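Local coordinates for extracellular ligand-binding receptor (Verminephrobacter eiseniae, PDB 4M88), which probably binds an amino acid or similar small solute outside the cytoplasmic membrane and delivers it to an ABC transporter, at residues S142-Y148 and I173-K179; A199-V204 and V223-V229; G249-A255 and Y343-I349. One frame throughout, in Å; residues are numbered along the deposited sequence.

Contact 1. Residues S142-Y148 and I173-K179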
loop_
_atom_site.group_PDB
_atom_site.type_symbol
_atom_site.label_atom_id
_atom_site.label_comp_id
_atom_site.label_asym_id
_atom_site.label_seq_id
_atom_site.Cartn_x
_atom_site.Cartn_y
_atom_site.Cartn_z
ATOM N N SER A 142 3.787 -25.876 9.645
ATOM C CA SER A 142 4.459 -25.790 10.933
ATOM C C SER A 142 5.847 -25.161 10.780
ATOM O O SER A 142 6.519 -24.887 11.770
ATOM C CB SER A 142 4.569 -27.181 11.563
ATOM O OG SER A 142 5.261 -28.073 10.706
ATOM N N LYS A 143 6.284 -24.942 9.542
ATOM C CA LYS A 143 7.559 -24.275 9.305
ATOM C C LYS A 143 7.471 -23.241 8.187
ATOM O O LYS A 143 7.116 -23.565 7.047
ATOM C CB LYS A 143 8.668 -25.281 9.006
ATOM C CG LYS A 143 10.015 -24.619 8.770
ATOM C CD LYS A 143 11.146 -25.636 8.747
ATOM C CE LYS A 143 12.492 -24.934 8.671
ATOM N NZ LYS A 143 13.638 -25.842 8.941
ATOM N N LEU A 144 7.802 -21.998 8.529
ATOM C CA LEU A 144 7.714 -20.866 7.607
ATOM C C LEU A 144 9.072 -20.214 7.440
ATOM O O LEU A 144 9.816 -20.080 8.409
ATOM C CB LEU A 144 6.763 -19.814 8.169
ATOM C CG LEU A 144 5.282 -19.892 7.824
ATOM C CD1 LEU A 144 4.510 -18.786 8.551
ATOM C CD2 LEU A 144 5.095 -19.772 6.316
ATOM N N ALA A 145 9.400 -19.810 6.217
ATOM C CA ALA A 145 10.587 -18.998 5.982
ATOM C C ALA A 145 10.133 -17.608 5.548
ATOM O O ALA A 145 9.072 -17.461 4.946
ATOM C CB ALA A 145 11.456 -19.617 4.905
ATOM N N THR A 146 10.928 -16.589 5.855
ATOM C CA THR A 146 10.652 -15.236 5.366
ATOM C C THR A 146 11.880 -14.732 4.624
ATOM O O THR A 146 12.994 -14.835 5.135
ATOM C CB THR A 146 10.354 -14.254 6.504
ATOM O OG1 THR A 146 9.250 -14.733 7.282
ATOM C CG2 THR A 146 10.028 -12.857 5.947
ATOM N N LEU A 147 11.674 -14.218 3.415
ATOM C CA LEU A 147 12.737 -13.549 2.661
ATOM C C LEU A 147 12.477 -12.057 2.756
ATOM O O LEU A 147 11.406 -11.607 2.359
ATOM C CB LEU A 147 12.692 -13.979 1.200
ATOM C CG LEU A 147 13.634 -13.248 0.233
ATOM C CD1 LEU A 147 15.091 -13.495 0.631
ATOM C CD2 LEU A 147 13.403 -13.706 -1.205
ATOM N N TYR A 148 13.415 -11.274 3.296
ATOM C CA TYR A 148 13.132 -9.840 3.444
ATOM C C TYR A 148 14.312 -8.965 3.042
ATOM O O TYR A 148 15.461 -9.362 3.176
ATOM C CB TYR A 148 12.651 -9.506 4.867
ATOM C CG TYR A 148 13.719 -9.609 5.928
ATOM C CD1 TYR A 148 14.327 -8.465 6.432
ATOM C CD2 TYR A 148 14.117 -10.842 6.424
ATOM C CE1 TYR A 148 15.303 -8.539 7.394
ATOM C CE2 TYR A 148 15.102 -10.929 7.399
ATOM C CZ TYR A 148 15.680 -9.763 7.879
ATOM O OH TYR A 148 16.657 -9.812 8.844
ATOM N N ILE A 173 4.862 -22.572 15.341
ATOM C CA ILE A 173 5.415 -22.596 13.994
ATOM C C ILE A 173 6.889 -22.272 14.102
ATOM O O ILE A 173 7.268 -21.314 14.786
ATOM C CB ILE A 173 4.779 -21.527 13.095
ATOM C CG1 ILE A 173 3.295 -21.809 12.889
ATOM C CG2 ILE A 173 5.474 -21.481 11.731
ATOM C CD1 ILE A 173 2.622 -20.736 12.090
ATOM N N GLU A 174 7.729 -23.062 13.439
ATOM C CA GLU A 174 9.144 -22.734 13.381
ATOM C C GLU A 174 9.343 -21.699 12.296
ATOM O O GLU A 174 8.837 -21.856 11.182
ATOM C CB GLU A 174 9.994 -23.968 13.081
ATOM C CG GLU A 174 11.475 -23.650 12.946
ATOM C CD GLU A 174 12.303 -24.855 12.537
ATOM O OE1 GLU A 174 11.724 -25.954 12.395
ATOM O OE2 GLU A 174 13.531 -24.695 12.357
ATOM N N LEU A 175 10.068 -20.635 12.616
ATOM C CA LEU A 175 10.261 -19.556 11.656
ATOM C C LEU A 175 11.736 -19.330 11.339
ATOM O O LEU A 175 12.554 -19.233 12.247
ATOM C CB LEU A 175 9.644 -18.263 12.204
ATOM C CG LEU A 175 9.921 -16.988 11.406
ATOM C CD1 LEU A 175 9.167 -17.005 10.078
ATOM C CD2 LEU A 175 9.551 -15.762 12.230
ATOM N N ASN A 176 12.080 -19.247 10.056
ATOM C CA ASN A 176 13.425 -18.837 9.668
ATOM C C ASN A 176 13.348 -17.576 8.832
ATOM O O ASN A 176 12.493 -17.469 7.963
ATOM C CB ASN A 176 14.127 -19.934 8.868
ATOM C CG ASN A 176 14.450 -21.143 9.709
ATOM O OD1 ASN A 176 14.758 -21.023 10.894
ATOM N ND2 ASN A 176 14.381 -22.319 9.106
ATOM N N GLY A 177 14.226 -16.617 9.091
ATOM C CA GLY A 177 14.178 -15.373 8.335
ATOM C C GLY A 177 15.493 -15.136 7.637
ATOM O O GLY A 177 16.552 -15.163 8.272
ATOM N N VAL A 178 15.426 -14.907 6.335
ATOM C CA VAL A 178 16.625 -14.742 5.520
ATOM C C VAL A 178 16.665 -13.339 4.940
ATOM O O VAL A 178 15.775 -12.943 4.196
ATOM C CB VAL A 178 16.665 -15.773 4.393
ATOM C CG1 VAL A 178 17.876 -15.549 3.517
ATOM C CG2 VAL A 178 16.695 -17.184 4.980
ATOM N N LYS A 179 17.692 -12.578 5.302
ATOM C CA LYS A 179 17.816 -11.202 4.845
ATOM C C LYS A 179 18.552 -11.194 3.511
ATOM O O LYS A 179 19.411 -12.045 3.265
ATOM C CB LYS A 179 18.599 -10.390 5.882
ATOM C CG LYS A 179 18.524 -8.887 5.701
ATOM C CD LYS A 179 19.131 -8.147 6.889
ATOM C CE LYS A 179 20.584 -8.530 7.108
ATOM N NZ LYS A 179 21.253 -7.639 8.113
#
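Residues 142-148 and 173-179 pair as parallel neighbours at the margin of the larger, mixed sheet, where strand 174-180 is the outermost strand. Six backbone hydrogen bonds join them, from Glu-174 N to Ser-142 O (2.8 Å) at one end to Tyr-148 N with Val-178 O (3.0 Å) at the other. The Tyr-148 ring lies across the stem of Lys-179, whose CA stands over one ring face in a CH-pi contact, while Lys-179 CD runs on to 3.6 Å from Tyr-148 OH. A chi1 of 70°, with CG between the backbone N and the carbonyl carbon, turns the ring over the adjoining strand. Gly-177 C meets the ring at its edge. With an alanine in place of Tyr-148, the Lys-179 stem would probably lose the aromatic face it packs on and be freer to turn. Helix 152-166 connects the two strands in a beta-alpha-beta crossover and packs on one face, its Met-158 on Thr-146, Tyr-148 and Leu-175. Thr-146 OG1 is buried here without a polar partner, 3.6 Å from Leu-175 CD1. On the other face Lys-143 and Glu-174 extend side by side, and NZ of Lys-143 forms a long salt bridge with OE2 of Glu-174 (3.6 Å), its hydrogen bond going to Leu-197 O. Farther along, Leu-147 and Val-178 rest on Ala-190 and Ile-194 of helix 184-195.

Contact 2. Residues A199-V204 and V223-V229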
loop_
_atom_site.group_PDB
_atom_site.type_symbol
_atom_site.label_atom_id
_atom_site.label_comp_id
_atom_site.label_asym_id
_atom_site.label_seq_id
_atom_site.Cartn_x
_atom_site.Cartn_y
_atom_site.Cartn_z
ATOM N N ALA A 199 11.126 -25.479 4.453
ATOM C CA ALA A 199 9.956 -24.723 4.875
ATOM C C ALA A 199 8.765 -25.095 3.997
ATOM O O ALA A 199 8.935 -25.464 2.833
ATOM C CB ALA A 199 10.225 -23.229 4.801
ATOM N N GLN A 200 7.563 -24.988 4.556
ATOM C CA GLN A 200 6.349 -25.323 3.822
ATOM C C GLN A 200 5.751 -24.130 3.078
ATOM O O GLN A 200 4.903 -24.298 2.195
ATOM C CB GLN A 200 5.323 -25.921 4.776
ATOM C CG GLN A 200 5.751 -27.238 5.355
ATOM C CD GLN A 200 5.030 -27.543 6.642
ATOM O OE1 GLN A 200 5.169 -26.812 7.615
ATOM N NE2 GLN A 200 4.236 -28.614 6.652
ATOM N N GLY A 201 6.197 -22.933 3.433
ATOM C CA GLY A 201 5.721 -21.721 2.791
ATOM C C GLY A 201 6.752 -20.635 3.001
ATOM O O GLY A 201 7.576 -20.734 3.922
ATOM N N VAL A 202 6.733 -19.614 2.143
ATOM C CA VAL A 202 7.711 -18.533 2.231
ATOM C C VAL A 202 7.036 -17.178 2.089
ATOM O O VAL A 202 6.326 -16.938 1.105
ATOM C CB VAL A 202 8.791 -18.631 1.125
ATOM C CG1 VAL A 202 9.880 -17.578 1.363
ATOM C CG2 VAL A 202 9.415 -20.025 1.071
ATOM N N LEU A 203 7.262 -16.303 3.071
ATOM C CA LEU A 203 6.809 -14.916 3.006
ATOM C C LEU A 203 7.893 -14.061 2.380
ATOM O O LEU A 203 9.057 -14.165 2.761
ATOM C CB LEU A 203 6.546 -14.367 4.408
ATOM C CG LEU A 203 5.264 -14.599 5.184
ATOM C CD1 LEU A 203 5.176 -16.035 5.661
ATOM C CD2 LEU A 203 5.235 -13.626 6.370
ATOM N N VAL A 204 7.523 -13.193 1.442
ATOM C CA VAL A 204 8.489 -12.248 0.877
ATOM C C VAL A 204 8.107 -10.828 1.274
ATOM O O VAL A 204 6.987 -10.395 1.016
ATOM C CB VAL A 204 8.574 -12.393 -0.646
ATOM C CG1 VAL A 204 9.711 -11.548 -1.199
ATOM C CG2 VAL A 204 8.785 -13.866 -1.015
ATOM N N VAL A 223 12.003 -23.460 -5.389
ATOM C CA VAL A 223 11.099 -23.354 -4.254
ATOM C C VAL A 223 9.699 -23.327 -4.851
ATOM O O VAL A 223 9.250 -22.293 -5.353
ATOM C CB VAL A 223 11.373 -22.101 -3.413
ATOM C CG1 VAL A 223 10.353 -21.980 -2.280
ATOM C CG2 VAL A 223 12.767 -22.174 -2.835
ATOM N N THR A 224 9.035 -24.481 -4.834
ATOM C CA THR A 224 7.719 -24.634 -5.441
ATOM C C THR A 224 6.598 -24.447 -4.416
ATOM O O THR A 224 5.415 -24.481 -4.765
ATOM C CB THR A 224 7.585 -26.022 -6.066
ATOM O OG1 THR A 224 7.861 -27.009 -5.069
ATOM C CG2 THR A 224 8.590 -26.184 -7.196
ATOM N N GLN A 225 6.986 -24.257 -3.156
ATOM C CA GLN A 225 6.038 -24.070 -2.050
ATOM C C GLN A 225 5.236 -22.786 -2.231
ATOM O O GLN A 225 5.674 -21.878 -2.958
ATOM C CB GLN A 225 6.795 -24.012 -0.717
ATOM C CG GLN A 225 7.285 -25.377 -0.229
ATOM C CD GLN A 225 8.454 -25.903 -1.040
ATOM O OE1 GLN A 225 9.213 -25.131 -1.633
ATOM N NE2 GLN A 225 8.605 -27.227 -1.071
ATOM N N PRO A 226 4.061 -22.693 -1.569
ATOM C CA PRO A 226 3.299 -21.436 -1.581
ATOM C C PRO A 226 4.157 -20.270 -1.119
ATOM O O PRO A 226 4.926 -20.410 -0.161
ATOM C CB PRO A 226 2.191 -21.699 -0.550
ATOM C CG PRO A 226 1.966 -23.169 -0.649
ATOM C CD PRO A 226 3.335 -23.760 -0.848
ATOM N N LEU A 227 4.027 -19.137 -1.805
ATOM C CA LEU A 227 4.729 -17.921 -1.432
ATOM C C LEU A 227 3.650 -16.925 -1.039
ATOM O O LEU A 227 2.547 -16.937 -1.607
ATOM C CB LEU A 227 5.528 -17.386 -2.622
ATOM C CG LEU A 227 6.435 -18.380 -3.346
ATOM C CD1 LEU A 227 7.136 -17.671 -4.520
ATOM C CD2 LEU A 227 7.466 -18.990 -2.402
ATOM N N PHE A 228 3.930 -16.097 -0.044
ATOM C CA PHE A 228 2.945 -15.124 0.411
ATOM C C PHE A 228 3.566 -13.742 0.361
ATOM O O PHE A 228 4.731 -13.558 0.727
ATOM C CB PHE A 228 2.496 -15.414 1.844
ATOM C CG PHE A 228 2.126 -16.849 2.085
ATOM C CD1 PHE A 228 0.947 -17.365 1.580
ATOM C CD2 PHE A 228 2.957 -17.673 2.829
ATOM C CE1 PHE A 228 0.604 -18.696 1.806
ATOM C CE2 PHE A 228 2.623 -19.000 3.059
ATOM C CZ PHE A 228 1.446 -19.506 2.544
ATOM N N VAL A 229 2.796 -12.770 -0.104
ATOM C CA VAL A 229 3.297 -11.408 -0.185
ATOM C C VAL A 229 2.245 -10.453 0.331
ATOM O O VAL A 229 1.059 -10.786 0.365
ATOM C CB VAL A 229 3.671 -11.011 -1.633
ATOM C CG1 VAL A 229 4.703 -11.966 -2.200
ATOM C CG2 VAL A 229 2.431 -10.974 -2.513
#
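The phenyl ring of Phe-228 leans obliquely against strand 201-204, its CE2 4.1 Å from Gly-201 CA and its CD2 4.0 Å from Leu-203 CD1. With CG beside the backbone N (chi1 -48°), the ring is carried back along the strand toward Gly-201. That position suits a glycine, since a beta carbon there would collide with CE2. Beyond the two segments the ring is packed by Ile-132 of helix 125-138 and by Leu-139 and Met-141 of the following loop. In the second flat group, the amide of Gln-225, a chi1 of -75° sets CG of Gln-225 3.5 Å from Ala-199 O, and the bend at chi2 (73°) then folds the amide carbon back beside the same oxygen.

The backbones run parallel, joined by hydrogen bonds from Val-202 N to Pro-226 O, Phe-228 N to Val-202 O (2.8 Å) and Val-204 N to Phe-228 O (2.9 Å). On the sheet face away from the phenyl ring, Val-202 and Leu-227 lie side by side, with CB of the valine 3.8 Å from CD2 of the leucine. CG2 of Val-202 also reaches Val-223 CG1 at 4.0 Å, these two side chains crossing at about a right angle. Helix 208-220, the connection in this beta-alpha-beta unit of the sheet, covers that face: Leu-218 meets Val-204 and Ile-215 meets Leu-227. Arg-219 from the same helix hydrogen-bonds through NH1 to the carbonyl oxygens of Val-223 and Gln-225, holding the turn that leads into strand 227-229.

Across the interface itself the polar bonding is all between backbone groups, and the side chains meet through carbon. Alignment of the two strands therefore rests on backbone hydrogen bonds and on the fit of aliphatic and aromatic surfaces, with no charged pair between them.

Contact 3. Residues G249-A255 and Y343-I349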
loop_
_atom_site.group_PDB
_atom_site.type_symbol
_atom_site.label_atom_id
_atom_site.label_comp_id
_atom_site.label_asym_id
_atom_site.label_seq_id
_atom_site.Cartn_x
_atom_site.Cartn_y
_atom_site.Cartn_z
ATOM N N GLY A 249 -0.283 -20.207 -6.913
ATOM C CA GLY A 249 0.072 -20.567 -5.555
ATOM C C GLY A 249 0.624 -19.414 -4.740
ATOM O O GLY A 249 0.848 -19.561 -3.536
ATOM N N VAL A 250 0.862 -18.269 -5.379
ATOM C CA VAL A 250 1.255 -17.081 -4.631
ATOM C C VAL A 250 0.022 -16.456 -3.991
ATOM O O VAL A 250 -0.959 -16.162 -4.678
ATOM C CB VAL A 250 1.925 -16.032 -5.530
ATOM C CG1 VAL A 250 2.141 -14.721 -4.758
ATOM C CG2 VAL A 250 3.237 -16.571 -6.082
ATOM N N GLY A 251 0.066 -16.259 -2.678
ATOM C CA GLY A 251 -0.996 -15.545 -1.994
ATOM C C GLY A 251 -0.633 -14.084 -1.814
ATOM O O GLY A 251 0.485 -13.767 -1.404
ATOM N N ILE A 252 -1.566 -13.193 -2.134
ATOM C CA ILE A 252 -1.347 -11.760 -1.996
ATOM C C ILE A 252 -2.347 -11.229 -0.978
ATOM O O ILE A 252 -3.555 -11.373 -1.160
ATOM C CB ILE A 252 -1.573 -11.014 -3.326
ATOM C CG1 ILE A 252 -0.708 -11.600 -4.439
ATOM C CG2 ILE A 252 -1.291 -9.518 -3.161
ATOM C CD1 ILE A 252 -1.060 -11.056 -5.820
ATOM N N VAL A 253 -1.853 -10.635 0.101
ATOM C CA VAL A 253 -2.757 -10.045 1.088
ATOM C C VAL A 253 -3.207 -8.707 0.540
ATOM O O VAL A 253 -2.373 -7.850 0.221
ATOM C CB VAL A 253 -2.068 -9.807 2.421
ATOM C CG1 VAL A 253 -3.083 -9.371 3.453
ATOM C CG2 VAL A 253 -1.426 -11.064 2.870
ATOM N N GLN A 254 -4.516 -8.523 0.418
ATOM C CA GLN A 254 -5.056 -7.294 -0.163
ATOM C C GLN A 254 -5.590 -6.379 0.917
ATOM O O GLN A 254 -6.238 -6.838 1.855
ATOM C CB GLN A 254 -6.182 -7.612 -1.142
ATOM C CG GLN A 254 -5.787 -8.541 -2.275
ATOM C CD GLN A 254 -4.917 -7.878 -3.332
ATOM O OE1 GLN A 254 -4.143 -6.952 -3.050
ATOM N NE2 GLN A 254 -5.036 -8.357 -4.565
ATOM N N ALA A 255 -5.323 -5.080 0.785
ATOM C CA ALA A 255 -5.818 -4.101 1.747
ATOM C C ALA A 255 -7.094 -3.448 1.234
ATOM O O ALA A 255 -7.728 -2.661 1.943
ATOM C CB ALA A 255 -4.757 -3.029 2.019
ATOM N N TYR A 343 -9.490 -3.762 7.013
ATOM C CA TYR A 343 -9.795 -4.679 5.914
ATOM C C TYR A 343 -8.533 -5.414 5.459
ATOM O O TYR A 343 -7.563 -4.803 5.042
ATOM C CB TYR A 343 -10.414 -3.921 4.726
ATOM C CG TYR A 343 -10.780 -4.797 3.536
ATOM C CD1 TYR A 343 -12.099 -5.153 3.293
ATOM C CD2 TYR A 343 -9.806 -5.260 2.652
ATOM C CE1 TYR A 343 -12.438 -5.953 2.208
ATOM C CE2 TYR A 343 -10.134 -6.063 1.571
ATOM C CZ TYR A 343 -11.452 -6.395 1.349
ATOM O OH TYR A 343 -11.776 -7.199 0.274
ATOM N N VAL A 344 -8.561 -6.741 5.521
ATOM C CA VAL A 344 -7.469 -7.542 4.983
ATOM C C VAL A 344 -8.089 -8.778 4.334
ATOM O O VAL A 344 -8.950 -9.419 4.922
ATOM C CB VAL A 344 -6.479 -7.955 6.097
ATOM C CG1 VAL A 344 -5.678 -9.150 5.670
ATOM C CG2 VAL A 344 -5.554 -6.798 6.478
ATOM N N ASN A 345 -7.675 -9.100 3.114
ATOM C CA ASN A 345 -8.289 -10.215 2.404
ATOM C C ASN A 345 -7.214 -10.908 1.573
ATOM O O ASN A 345 -6.561 -10.281 0.741
ATOM C CB ASN A 345 -9.415 -9.696 1.501
ATOM C CG ASN A 345 -10.316 -10.804 0.972
ATOM O OD1 ASN A 345 -10.088 -11.988 1.216
ATOM N ND2 ASN A 345 -11.356 -10.413 0.249
ATOM N N ILE A 346 -7.012 -12.197 1.806
ATOM C CA ILE A 346 -5.943 -12.878 1.092
ATOM C C ILE A 346 -6.458 -13.471 -0.200
ATOM O O ILE A 346 -7.402 -14.264 -0.190
ATOM C CB ILE A 346 -5.340 -14.005 1.928
ATOM C CG1 ILE A 346 -4.781 -13.450 3.234
ATOM C CG2 ILE A 346 -4.253 -14.713 1.139
ATOM C CD1 ILE A 346 -4.209 -14.515 4.131
ATOM N N GLY A 347 -5.846 -13.074 -1.311
ATOM C CA GLY A 347 -6.151 -13.677 -2.597
ATOM C C GLY A 347 -5.067 -14.684 -2.929
ATOM O O GLY A 347 -3.933 -14.535 -2.479
ATOM N N VAL A 348 -5.402 -15.723 -3.691
ATOM C CA VAL A 348 -4.374 -16.654 -4.138
ATOM C C VAL A 348 -4.444 -16.755 -5.643
ATOM O O VAL A 348 -5.542 -16.877 -6.208
ATOM C CB VAL A 348 -4.563 -18.052 -3.517
ATOM C CG1 VAL A 348 -3.447 -18.998 -3.978
ATOM C CG2 VAL A 348 -4.599 -17.958 -1.991
ATOM N N ILE A 349 -3.294 -16.667 -6.303
ATOM C CA ILE A 349 -3.259 -16.813 -7.759
ATOM C C ILE A 349 -3.515 -18.268 -8.150
ATOM O O ILE A 349 -2.780 -19.177 -7.745
ATOM C CB ILE A 349 -1.935 -16.311 -8.353
ATOM C CG1 ILE A 349 -1.702 -14.840 -7.973
ATOM C CG2 ILE A 349 -1.937 -16.450 -9.884
ATOM C CD1 ILE A 349 -0.386 -14.269 -8.509
HETATM O O HOH W 1 -7.304 -2.077 4.393
#
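Strands 250-254 and 345-349 run antiparallel, their directions 152° apart, with Ile-252 facing Gly-347 and Gln-254 facing Asn-345 as hydrogen-bonded pairs. At the far end Gly-249 N closes the ladder on Ile-349 O (2.8 Å), using backbone angles that call for glycine. On one face CG1 of Val-253 is pressed against CG1 of Val-344 at 3.4 Å, tighter than usual for two methyl groups, while its other branch, CG2, meets Ile-346 CG1 at 4.1 Å. On the reverse face, CD1 of Ile-349 lies 4.2 Å from CB of Val-250 and equally far from CD1 of Ile-252. Gln-254 sets its CB over Asn-345 O and then bends at chi2 (-74°), so that its amide leads off to Glu-286 and Tyr-357, both hydrogen-bonded to NE2. The Tyr-343 ring receives Gln-254 O at its edge and brings CD2 to 3.4 Å from Ala-255 O. Its hydroxyl accepts a hydrogen bond from Asn-345 ND2 (3.2 Å), which helps to fix the ring's tilt. Where the strands part, a water donates to both Ala-255 O and Tyr-343 O, bridging the last gap.

The pair joins a late returning part of the chain to the mixed sheet of this periplasmic-binding-protein fold. Strand 227-229 flanks strand 250-254 on its other side, toward the middle of the sheet, and strand 355-356 lies beyond strand 345-349 as the outermost strand. Helix 125-138 covers Val-253, Val-344 and Ile-346, whereas helix 235-247 packs on Val-250 and Ile-349 from the opposite face.

All three contacts belong to one mixed sheet and follow each other across it. Contacts 1 and 2 meet where strands 143-149 and 201-205 are neighbours; contacts 2 and 3 meet through strands 227-229 and 250-254. Contacts 1 and 3 do not touch, their nearest atoms about 11 Å apart. Contact 2, in the interior, is buried and apolar in its side chains. Contact 1, at the sheet margin, is partly exposed and adds a long charged pair and a lysine stem on an aromatic ring. Contact 3, also partly buried and nearest the centre of the chain, reverses strand direction and includes a bridging water, whereas the other two join parallel strands linked by single helices.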